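Local coordinates for uncharacterized protein (PDB 3KOP), which is of unknown function but adopts a cyclophilin-like fold, a curled antiparallel sheet with helices packed against it, at residues E29-T34 / A163-D168; A21-I26 / T154-L159; L139-G142 / W146-G149; L38-V43 / A85-V90. All blocks are in the same frame, centred on the assembly; numbering follows the deposited sequence. Where two conformers were deposited one is given.

With the function unknown and no site assigned, the four contacts relate through the sheet. Interactions 1 and 2 have centres about 15 Å apart and touch where Thr34 packs on Asn25 and Ile26, in neighbouring strands. Interaction 2 meets interaction 4, centres about 14 Å apart, through the salt bridge from Arg22 NH2 to Asp41 OD1 (2.9 Å) and a probable hydrogen bond from Leu38 N to Thr154 O. Interactions 3 and 4, centres about 17 Å apart, join where a probable hydrogen bond links Leu139 N to Val90 O (2.9 Å) and Trp146 packs on Val90. Interactions 1 and 3 lie farthest apart, about 25 Å between centres. Strand 145-157 contributes to both interactions 2 and 3.

Interaction 1: residues E29-T34 / A163-D168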
loop_
_atom_site.group_PDB
_atom_site.type_symbol
_atom_site.label_atom_id
_atom_site.label_comp_id
_atom_site.label_asym_id
_atom_site.label_seq_id
_atom_site.Cartn_x
_atom_site.Cartn_y
_atom_site.Cartn_z
ATOM N N GLU F 29 -7.934 6.119 33.751
ATOM C CA GLU F 29 -8.099 6.551 35.146
ATOM C C GLU F 29 -9.476 7.089 35.437
ATOM O O GLU F 29 -9.984 6.889 36.527
ATOM C CB GLU F 29 -7.118 7.649 35.492
ATOM C CG GLU F 29 -5.664 7.329 35.220
ATOM C CD GLU F 29 -4.993 6.580 36.329
ATOM O OE1 GLU F 29 -5.678 5.877 37.103
ATOM O OE2 GLU F 29 -3.762 6.704 36.433
ATOM N N LYS F 30 -10.064 7.811 34.486
ATOM C CA LYS F 30 -11.368 8.428 34.690
ATOM C C LYS F 30 -12.451 7.386 34.542
ATOM O O LYS F 30 -13.313 7.251 35.415
ATOM C CB LYS F 30 -11.586 9.564 33.696
ATOM C CG LYS F 30 -12.884 10.311 33.842
ATOM C CD LYS F 30 -12.893 11.521 32.934
ATOM C CE LYS F 30 -14.242 12.256 32.947
ATOM N NZ LYS F 30 -15.068 11.820 31.776
ATOM N N ARG F 31 -12.428 6.622 33.464
ATOM C CA ARG F 31 -13.393 5.523 33.354
ATOM C C ARG F 31 -13.128 4.375 34.361
ATOM O O ARG F 31 -14.004 3.552 34.608
ATOM C CB ARG F 31 -13.462 5.009 31.920
ATOM C CG ARG F 31 -14.062 6.021 30.937
ATOM C CD ARG F 31 -13.700 5.709 29.521
ATOM N NE ARG F 31 -14.409 6.583 28.597
ATOM C CZ ARG F 31 -14.097 7.851 28.357
ATOM N NH1 ARG F 31 -13.033 8.424 28.920
ATOM N NH2 ARG F 31 -14.839 8.553 27.506
ATOM N N GLY F 32 -11.927 4.299 34.924
ATOM C CA GLY F 32 -11.613 3.266 35.897
ATOM C C GLY F 32 -11.583 1.864 35.328
ATOM O O GLY F 32 -12.023 0.916 35.977
ATOM N N VAL F 33 -11.030 1.712 34.129
ATOM C CA VAL F 33 -10.941 0.418 33.484
ATOM C C VAL F 33 -9.481 0.048 33.328
ATOM O O VAL F 33 -8.678 0.876 32.859
ATOM C CB VAL F 33 -11.635 0.440 32.098
ATOM C CG1 VAL F 33 -11.533 -0.924 31.397
ATOM C CG2 VAL F 33 -13.083 0.863 32.254
ATOM N N THR F 34 -9.141 -1.177 33.725
ATOM C CA THR F 34 -7.770 -1.676 33.654
ATOM C C THR F 34 -7.732 -3.017 32.937
ATOM O O THR F 34 -8.614 -3.861 33.107
ATOM C CB THR F 34 -7.154 -1.880 35.065
ATOM O OG1 THR F 34 -7.131 -0.620 35.754
ATOM C CG2 THR F 34 -5.742 -2.387 34.983
ATOM N N ALA F 163 -11.739 -2.743 25.315
ATOM C CA ALA F 163 -12.326 -2.396 24.025
ATOM C C ALA F 163 -13.612 -1.577 24.179
ATOM O O ALA F 163 -13.798 -0.588 23.455
ATOM C CB ALA F 163 -12.560 -3.660 23.145
ATOM N N ALA F 164 -14.471 -1.967 25.120
ATOM C CA ALA F 164 -15.724 -1.238 25.383
ATOM C C ALA F 164 -15.438 0.186 25.895
ATOM O O ALA F 164 -16.109 1.146 25.494
ATOM C CB ALA F 164 -16.667 -2.036 26.353
ATOM N N ALA F 165 -14.380 0.340 26.699
ATOM C CA ALA F 165 -13.965 1.682 27.178
ATOM C C ALA F 165 -13.449 2.570 26.034
ATOM O O ALA F 165 -13.688 3.779 25.991
ATOM C CB ALA F 165 -12.908 1.558 28.286
ATOM N N CYS F 166 -12.707 1.960 25.123
ATOM C CA CYS F 166 -12.116 2.679 23.982
ATOM C C CYS F 166 -13.186 3.153 22.981
ATOM O O CYS F 166 -13.113 4.273 22.472
ATOM C CB CYS F 166 -11.095 1.781 23.280
ATOM S SG CYS F 166 -9.606 1.398 24.209
ATOM N N GLN F 167 -14.206 2.328 22.760
ATOM C CA GLN F 167 -15.341 2.739 21.943
ATOM C C GLN F 167 -16.019 3.958 22.597
ATOM O O GLN F 167 -16.419 4.887 21.905
ATOM C CB GLN F 167 -16.338 1.588 21.718
ATOM C CG GLN F 167 -15.787 0.339 20.980
ATOM C CD GLN F 167 -15.574 0.504 19.475
ATOM O OE1 GLN F 167 -15.761 1.568 18.907
ATOM N NE2 GLN F 167 -15.155 -0.584 18.834
ATOM N N ASP F 168 -16.098 3.970 23.916
ATOM C CA ASP F 168 -16.664 5.069 24.629
ATOM C C ASP F 168 -15.741 6.315 24.547
ATOM O O ASP F 168 -16.232 7.433 24.546
ATOM C CB ASP F 168 -16.921 4.668 26.090
ATOM C CG ASP F 168 -17.634 5.754 26.860
ATOM O OD1 ASP F 168 -18.825 5.932 26.619
ATOM O OD2 ASP F 168 -17.004 6.448 27.669
#
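Arg31 reaches from the turn at 29-34 to Asp168 on helix 159-172. Its CB points toward the helix, and CG stands anti to the carbonyl carbon (chi1 -67°); from there the chain runs extended to NE. CD passes Ala165 O at 4.0 Å, and the next atom makes the main bond: NE donates to Asp168 OD2 at 2.8 Å, on the lone pair that faces away from OD1, in a salt bridge. The bond is bent, 145° at the hydrogen, and guanidinium and carboxylate planes stand 61° apart, so this is not a flat two-pronged pair. NH2 adds a weak bond to the same OD2, 3.0 Å away, and a still longer, weak one to Asp168 O, while also bonding to Gly173 O. NH1 turns to Glu177; Asp168 OD1 pairs with Arg175 of a second subunit. A methionine in place of Arg31 would probably leave both Asp168 OD2 and Glu177 without their positive partner. Beside the ion pair, Val33 CG2 rests on Ala165 CB at 4.0 Å. The turn carrying Arg31 joins antiparallel strands 23-28 and 33-39, and Gly32 and Val33, both opposite Leu28, form a G1 beta bulge.

Interaction 2: residues A21-I26 / T154-L159; sequences ARYINI and TIVEGL
Ile26 and Ile155 meet on the buried face of the sheet, Tyr23 and Val156 on its outer face, and nothing polar passes between the two segments. On the inner side, Ile26 CD1 comes to Ile155 CG1 at 4.4 Å. Taken alone this is a light touch, but the pair is closed in: Val97 on strand 96-103 packs on both isoleucines, Leu179 and Phe181 press on Ile26, and Cys35 covers Ile155. The two side chains therefore belong to a continuous apolar core.

Their backbones are not direct partners. Strand 33-39 pairs with 23-28 and also with 145-157, so this contact spans an intervening strand of the curled antiparallel sheet that gives the protein its cyclophilin-like fold; the CA atoms of Ile26 and Ile155 are accordingly 8.9 Å apart. Strand 145-157 ends here in a classic beta bulge, Val156 and Glu157 both facing Lys36, and Gly158 then serves as the N-cap of helix 159-172.

The outer side is more sparsely built, although its atoms come nearer. Tyr23 and Val156 cross at about a right angle, and the methyl CG2 of Val156 approaches the ring obliquely, 3.9 Å from Tyr23 CE1 and 4.1 Å from Tyr23 CD1. That methyl sits between the backbone N and carbonyl carbon of its own residue (Val156 CG1 having chi1 -67°), which aims it at the tyrosine. Val156 itself is exposed, and the ring gains further company from Leu38 and from a cation-pi contact with Lys36.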
loop_
_atom_site.group_PDB
_atom_site.type_symbol
_atom_site.label_atom_id
_atom_site.label_comp_id
_atom_site.label_asym_id
_atom_site.label_seq_id
_atom_site.Cartn_x
_atom_site.Cartn_y
_atom_site.Cartn_z
ATOM N N ALA F 21 7.662 -14.614 33.321
ATOM C CA ALA F 21 6.696 -13.708 32.740
ATOM C C ALA F 21 6.513 -12.508 33.671
ATOM O O ALA F 21 6.300 -12.667 34.881
ATOM C CB ALA F 21 5.346 -14.432 32.514
ATOM N N ARG F 22 6.641 -11.312 33.131
ATOM C CA ARG F 22 6.171 -10.119 33.865
ATOM C C ARG F 22 5.057 -9.417 33.135
ATOM O O ARG F 22 4.947 -9.526 31.909
ATOM C CB ARG F 22 7.263 -9.106 34.086
ATOM C CG ARG F 22 8.477 -9.272 33.335
ATOM C CD ARG F 22 9.434 -8.095 33.625
ATOM N NE ARG F 22 10.159 -7.732 32.426
ATOM C CZ ARG F 22 11.146 -6.837 32.371
ATOM N NH1 ARG F 22 11.542 -6.163 33.443
ATOM N NH2 ARG F 22 11.737 -6.609 31.219
ATOM N N TYR F 23 4.264 -8.660 33.894
ATOM C CA TYR F 23 3.036 -8.084 33.408
ATOM C C TYR F 23 2.951 -6.611 33.738
ATOM O O TYR F 23 3.553 -6.124 34.736
ATOM C CB TYR F 23 1.836 -8.811 34.028
ATOM C CG TYR F 23 1.776 -10.264 33.655
ATOM C CD1 TYR F 23 1.058 -10.695 32.543
ATOM C CD2 TYR F 23 2.481 -11.224 34.397
ATOM C CE1 TYR F 23 1.036 -12.053 32.178
ATOM C CE2 TYR F 23 2.457 -12.573 34.023
ATOM C CZ TYR F 23 1.725 -12.971 32.944
ATOM O OH TYR F 23 1.728 -14.297 32.637
ATOM N N ILE F 24 2.223 -5.898 32.891
ATOM C CA ILE F 24 1.915 -4.491 33.129
ATOM C C ILE F 24 0.397 -4.317 33.163
ATOM O O ILE F 24 -0.350 -5.059 32.517
ATOM C CB ILE F 24 2.581 -3.579 32.051
ATOM C CG1 ILE F 24 2.067 -3.924 30.632
ATOM C CG2 ILE F 24 4.119 -3.711 32.145
ATOM C CD1 ILE F 24 2.458 -2.948 29.548
ATOM N N ASN F 25 -0.042 -3.376 33.969
ATOM C CA ASN F 25 -1.402 -2.910 33.974
ATOM C C ASN F 25 -1.529 -1.684 33.088
ATOM O O ASN F 25 -0.667 -0.790 33.086
ATOM C CB ASN F 25 -1.843 -2.584 35.401
ATOM C CG ASN F 25 -2.039 -3.815 36.230
ATOM O OD1 ASN F 25 -2.506 -4.843 35.720
ATOM N ND2 ASN F 25 -1.647 -3.755 37.507
ATOM N N ILE F 26 -2.630 -1.633 32.357
ATOM C CA ILE F 26 -2.925 -0.544 31.458
ATOM C C ILE F 26 -4.315 -0.050 31.838
ATOM O O ILE F 26 -5.283 -0.796 31.756
ATOM C CB ILE F 26 -2.907 -0.974 29.999
ATOM C CG1 ILE F 26 -1.585 -1.655 29.639
ATOM C CG2 ILE F 26 -3.152 0.233 29.097
ATOM C CD1 ILE F 26 -1.564 -2.350 28.225
ATOM N N THR F 154 1.200 -7.971 25.090
ATOM C CA THR F 154 -0.071 -8.473 24.615
ATOM C C THR F 154 -1.047 -8.609 25.763
ATOM O O THR F 154 -0.737 -9.172 26.828
ATOM C CB THR F 154 0.091 -9.790 23.855
ATOM O OG1 THR F 154 -1.096 -10.020 23.091
ATOM C CG2 THR F 154 0.351 -10.968 24.811
ATOM N N ILE F 155 -2.229 -8.027 25.565
ATOM C CA ILE F 155 -3.265 -8.007 26.608
ATOM C C ILE F 155 -3.776 -9.422 26.848
ATOM O O ILE F 155 -4.257 -10.086 25.928
ATOM C CB ILE F 155 -4.385 -6.991 26.281
ATOM C CG1 ILE F 155 -3.788 -5.568 26.238
ATOM C CG2 ILE F 155 -5.510 -7.043 27.342
ATOM C CD1 ILE F 155 -4.722 -4.523 25.673
ATOM N N VAL F 156 -3.665 -9.886 28.096
ATOM C CA VAL F 156 -4.113 -11.216 28.475
ATOM C C VAL F 156 -5.331 -11.231 29.412
ATOM O O VAL F 156 -5.958 -12.262 29.584
ATOM C CB VAL F 156 -2.952 -12.059 29.114
ATOM C CG1 VAL F 156 -1.876 -12.355 28.075
ATOM C CG2 VAL F 156 -2.362 -11.361 30.341
ATOM N N GLU F 157 -5.676 -10.100 30.017
ATOM C CA GLU F 157 -6.870 -9.999 30.819
ATOM C C GLU F 157 -7.513 -8.661 30.593
ATOM O O GLU F 157 -6.824 -7.633 30.563
ATOM C CB GLU F 157 -6.552 -10.043 32.310
ATOM C CG GLU F 157 -6.032 -11.307 32.860
ATOM C CD GLU F 157 -5.746 -11.169 34.360
ATOM O OE1 GLU F 157 -6.325 -10.269 35.013
ATOM O OE2 GLU F 157 -4.930 -11.963 34.872
ATOM N N GLY F 158 -8.837 -8.664 30.501
ATOM C CA GLY F 158 -9.609 -7.439 30.423
ATOM C C GLY F 158 -9.713 -6.803 29.049
ATOM O O GLY F 158 -10.100 -5.654 28.944
ATOM N N LEU F 159 -9.390 -7.531 27.985
ATOM C CA LEU F 159 -9.382 -6.919 26.646
ATOM C C LEU F 159 -10.765 -6.453 26.219
ATOM O O LEU F 159 -10.906 -5.345 25.706
ATOM C CB LEU F 159 -8.790 -7.889 25.601
ATOM C CG LEU F 159 -8.765 -7.406 24.138
ATOM C CD1 LEU F 159 -7.949 -6.161 24.067
ATOM C CD2 LEU F 159 -8.205 -8.509 23.161
#

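Interaction 3: residues L139-G142 / W146-G149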
loop_
_atom_site.group_PDB
_atom_site.type_symbol
_atom_site.label_atom_id
_atom_site.label_comp_id
_atom_site.label_asym_id
_atom_site.label_seq_id
_atom_site.Cartn_x
_atom_site.Cartn_y
_atom_site.Cartn_z
ATOM N N LEU F 139 -1.114 0.677 10.052
ATOM C CA LEU F 139 -0.218 1.697 10.565
ATOM C C LEU F 139 0.413 2.438 9.396
ATOM O O LEU F 139 1.588 2.247 9.000
ATOM C CB LEU F 139 0.810 1.108 11.530
ATOM C CG LEU F 139 0.298 1.002 12.992
ATOM C CD1 LEU F 139 1.233 0.169 13.836
ATOM C CD2 LEU F 139 0.127 2.421 13.625
ATOM N N LEU F 140 -0.415 3.306 8.835
ATOM C CA LEU F 140 -0.112 4.002 7.583
ATOM C C LEU F 140 -0.853 5.330 7.598
ATOM O O LEU F 140 -2.038 5.362 7.915
ATOM C CB LEU F 140 -0.611 3.136 6.425
ATOM C CG LEU F 140 -0.641 3.640 5.000
ATOM C CD1 LEU F 140 0.662 4.146 4.568
ATOM C CD2 LEU F 140 -1.084 2.503 4.069
ATOM N N ASN F 141 -0.143 6.411 7.288
ATOM C CA ASN F 141 -0.719 7.745 7.278
ATOM C C ASN F 141 -0.221 8.582 6.101
ATOM O O ASN F 141 0.727 8.236 5.400
ATOM C CB ASN F 141 -0.493 8.477 8.614
ATOM C CG ASN F 141 0.978 8.873 8.861
ATOM O OD1 ASN F 141 1.659 9.436 7.997
ATOM N ND2 ASN F 141 1.439 8.642 10.088
ATOM N N GLY F 142 -0.929 9.674 5.868
ATOM C CA GLY F 142 -0.629 10.586 4.783
ATOM C C GLY F 142 0.490 11.590 5.018
ATOM O O GLY F 142 0.744 12.397 4.154
ATOM N N TRP F 146 4.063 4.307 5.823
ATOM C CA TRP F 146 4.046 3.304 6.863
ATOM C C TRP F 146 4.734 3.803 8.139
ATOM O O TRP F 146 5.771 4.458 8.068
ATOM C CB TRP F 146 4.718 2.007 6.371
ATOM C CG TRP F 146 4.019 1.341 5.228
ATOM C CD1 TRP F 146 4.450 1.284 3.920
ATOM C CD2 TRP F 146 2.798 0.577 5.273
ATOM N NE1 TRP F 146 3.565 0.564 3.162
ATOM C CE2 TRP F 146 2.526 0.150 3.953
ATOM C CE3 TRP F 146 1.885 0.266 6.279
ATOM C CZ2 TRP F 146 1.428 -0.651 3.635
ATOM C CZ3 TRP F 146 0.781 -0.535 5.971
ATOM C CH2 TRP F 146 0.559 -0.978 4.652
ATOM N N VAL F 147 4.115 3.525 9.283
ATOM C CA VAL F 147 4.612 3.901 10.600
ATOM C C VAL F 147 4.681 2.643 11.489
ATOM O O VAL F 147 3.796 2.415 12.308
ATOM C CB VAL F 147 3.642 4.908 11.269
ATOM C CG1 VAL F 147 4.226 5.438 12.584
ATOM C CG2 VAL F 147 3.285 6.052 10.287
ATOM N N PRO F 148 5.704 1.808 11.320
ATOM C CA PRO F 148 5.740 0.595 12.114
ATOM C C PRO F 148 5.851 0.843 13.618
ATOM O O PRO F 148 6.531 1.788 14.047
ATOM C CB PRO F 148 6.966 -0.160 11.586
ATOM C CG PRO F 148 7.423 0.570 10.322
ATOM C CD PRO F 148 6.876 1.956 10.423
ATOM N N GLY F 149 5.153 0.022 14.396
ATOM C CA GLY F 149 5.221 0.064 15.840
ATOM C C GLY F 149 5.905 -1.188 16.382
ATOM O O GLY F 149 5.704 -2.289 15.866
#
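Leu139 and Val147 carry the polar part of this contact. Val147 N donates to Leu139 O at 2.8 Å in an almost straight bond (173°), although the donor approaches from well above the carbonyl plane. The same oxygen receives a CA-H...O contact from Trp146 CA at 3.4 Å, and the edge of the indole also comes up to it, with Trp146 CE3 equally near.

The apolar part belongs to Leu140 and Trp146, an antiparallel non-hydrogen-bonded pair whose CA atoms are only 4.3 Å apart and whose side chains share one face. Leu140 CG is anti to the backbone N (chi1 171°), which carries CD2 over the face of the indole; this methyl makes a CH-pi contact with the six-membered ring, 4.0 Å from its centroid and 13° off the normal. Lower down, Leu140 CB packs on Trp146 CE3 at 3.8 Å. An alanine in place of Trp146 would probably strip Leu140 CD2 of its aromatic cover and open a gap toward the Trp146 rings of the third and fourth subunits, which meet this one.

The Leu139 side chain packs on the carbonyl oxygen of Val147, its CB 3.4 Å from Val147 O. Asn141 turns its OD1 to the amides of Asp143 and Thr144, bracing the connection of this short hairpin.

Strand 140-141 thus pairs with the start of strand 145-157. Val147 and Leu139 reach Phe100 on strand 96-103, while backbone bonds tie Leu139 to Val90 and Gly149 to Thr89 on the side of strand 88-89.

Interaction 4: residues L38-V43 / A85-V90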
loop_
_atom_site.group_PDB
_atom_site.type_symbol
_atom_site.label_atom_id
_atom_site.label_comp_id
_atom_site.label_asym_id
_atom_site.label_seq_id
_atom_site.Cartn_x
_atom_site.Cartn_y
_atom_site.Cartn_z
ATOM N N LEU F 38 0.934 -9.073 29.107
ATOM C CA LEU F 38 2.173 -9.777 29.215
ATOM C C LEU F 38 3.220 -9.030 28.436
ATOM O O LEU F 38 3.046 -8.716 27.266
ATOM C CB LEU F 38 2.032 -11.167 28.638
ATOM C CG LEU F 38 3.302 -11.962 28.439
ATOM C CD1 LEU F 38 3.845 -12.406 29.855
ATOM C CD2 LEU F 38 3.034 -13.151 27.524
ATOM N N LEU F 39 4.354 -8.805 29.084
ATOM C CA LEU F 39 5.452 -8.135 28.454
ATOM C C LEU F 39 6.243 -9.137 27.616
ATOM O O LEU F 39 6.551 -10.206 28.095
ATOM C CB LEU F 39 6.309 -7.546 29.554
ATOM C CG LEU F 39 6.729 -6.132 29.460
ATOM C CD1 LEU F 39 5.563 -5.197 29.131
ATOM C CD2 LEU F 39 7.406 -5.730 30.801
ATOM N N LEU F 40 6.562 -8.784 26.366
ATOM C CA LEU F 40 7.130 -9.734 25.413
ATOM C C LEU F 40 8.668 -9.718 25.485
ATOM O O LEU F 40 9.365 -9.278 24.555
ATOM C CB LEU F 40 6.619 -9.464 23.995
ATOM C CG LEU F 40 5.102 -9.618 23.783
ATOM C CD1 LEU F 40 4.787 -9.202 22.343
ATOM C CD2 LEU F 40 4.540 -11.053 24.126
ATOM N N ASP F 41 9.170 -10.196 26.628
ATOM C CA ASP F 41 10.618 -10.256 26.892
ATOM C C ASP F 41 11.344 -11.186 25.952
ATOM O O ASP F 41 12.530 -10.989 25.713
ATOM C CB ASP F 41 10.882 -10.651 28.350
ATOM C CG ASP F 41 10.639 -9.512 29.298
ATOM O OD1 ASP F 41 11.235 -8.462 29.070
ATOM O OD2 ASP F 41 9.878 -9.652 30.265
ATOM N N ASP F 42 10.648 -12.187 25.410
ATOM C CA ASP F 42 11.254 -13.086 24.410
ATOM C C ASP F 42 11.520 -12.403 23.050
ATOM O O ASP F 42 12.627 -12.418 22.573
ATOM C CB ASP F 42 10.451 -14.398 24.234
ATOM C CG ASP F 42 8.962 -14.193 23.867
ATOM O OD1 ASP F 42 8.379 -13.060 23.895
ATOM O OD2 ASP F 42 8.343 -15.242 23.564
ATOM N N VAL F 43 10.526 -11.754 22.464
ATOM C CA VAL F 43 10.666 -11.194 21.110
ATOM C C VAL F 43 10.878 -9.673 21.051
ATOM O O VAL F 43 11.267 -9.149 20.016
ATOM C CB VAL F 43 9.457 -11.625 20.216
ATOM C CG1 VAL F 43 9.386 -13.154 20.118
ATOM C CG2 VAL F 43 8.129 -11.020 20.725
ATOM N N ALA F 85 14.001 -0.405 15.909
ATOM C CA ALA F 85 12.982 -1.340 15.361
ATOM C C ALA F 85 13.111 -2.714 16.032
ATOM O O ALA F 85 14.181 -3.316 16.056
ATOM C CB ALA F 85 13.087 -1.467 13.828
ATOM N N GLU F 86 12.011 -3.191 16.608
ATOM C CA GLU F 86 12.011 -4.492 17.298
ATOM C C GLU F 86 10.599 -5.069 17.262
ATOM O O GLU F 86 9.647 -4.401 17.721
ATOM C CB GLU F 86 12.465 -4.307 18.760
ATOM C CG GLU F 86 12.881 -5.595 19.452
ATOM C CD GLU F 86 13.210 -5.423 20.956
ATOM O OE1 GLU F 86 12.498 -4.675 21.654
ATOM O OE2 GLU F 86 14.167 -6.079 21.418
ATOM N N ASN F 87 10.457 -6.295 16.746
ATOM C CA ASN F 87 9.181 -6.983 16.663
ATOM C C ASN F 87 8.084 -6.099 16.071
ATOM O O ASN F 87 6.967 -6.029 16.605
ATOM C CB ASN F 87 8.751 -7.462 18.054
ATOM C CG ASN F 87 7.734 -8.571 18.015
ATOM O OD1 ASN F 87 7.867 -9.510 17.241
ATOM N ND2 ASN F 87 6.740 -8.512 18.901
ATOM N N THR F 88 8.405 -5.435 14.969
ATOM C CA THR F 88 7.515 -4.428 14.429
ATOM C C THR F 88 6.339 -5.014 13.657
ATOM O O THR F 88 6.382 -6.162 13.113
ATOM C CB THR F 88 8.282 -3.432 13.556
ATOM O OG1 THR F 88 8.723 -4.084 12.377
ATOM C CG2 THR F 88 9.558 -2.868 14.307
ATOM N N THR F 89 5.274 -4.227 13.648
ATOM C CA THR F 89 4.120 -4.479 12.815
ATOM C C THR F 89 3.635 -3.187 12.121
ATOM O O THR F 89 3.807 -2.056 12.636
ATOM C CB THR F 89 2.960 -5.100 13.648
ATOM O OG1 THR F 89 1.928 -5.578 12.776
ATOM C CG2 THR F 89 2.408 -4.060 14.629
ATOM N N VAL F 90 3.045 -3.363 10.939
ATOM C CA VAL F 90 2.167 -2.321 10.395
ATOM C C VAL F 90 0.719 -2.769 10.332
ATOM O O VAL F 90 -0.136 -2.036 9.826
ATOM C CB VAL F 90 2.629 -1.775 9.042
ATOM C CG1 VAL F 90 3.962 -0.963 9.260
ATOM C CG2 VAL F 90 2.785 -2.908 7.985
#
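Val43 and Asn87 meet in a van der Waals contact without a hydrogen bond, between the loop that leads from strand 33-39 to helix 45-54 and the approach to strand 88-89. Val43 CG2 lies against the amide end, 3.4 Å from Asn87 ND2 and 3.7 Å from Asn87 CG. Leu40 CD1 also approaches Asn87 ND2, at 4.0 Å, its chain crossing the asparagine at about a right angle. The backbone of Val43 takes part as well: its O is 3.6 Å from Asn87 CB and 3.9 Å from Glu86 CG. With CG anti to the backbone N (chi1 -160°), Asn87 extends its amide toward the loop, which bends through an inverse gamma turn centred on Leu40.

The polar ends look past this contact. Glu86 sends its extended side chain to Thr47 OG1 and Arg46 N, at the start of helix 45-54. Asn87 ND2 has its hydrogen bond partner on strand 145-157, at Val151 O, and gives Val43 and Leu40 only van der Waals contact. Between these segments the fit is thus one of shape, and the polar bonds that fix the Asn87 and Glu86 side chains run to strand 145-157 and helix 45-54.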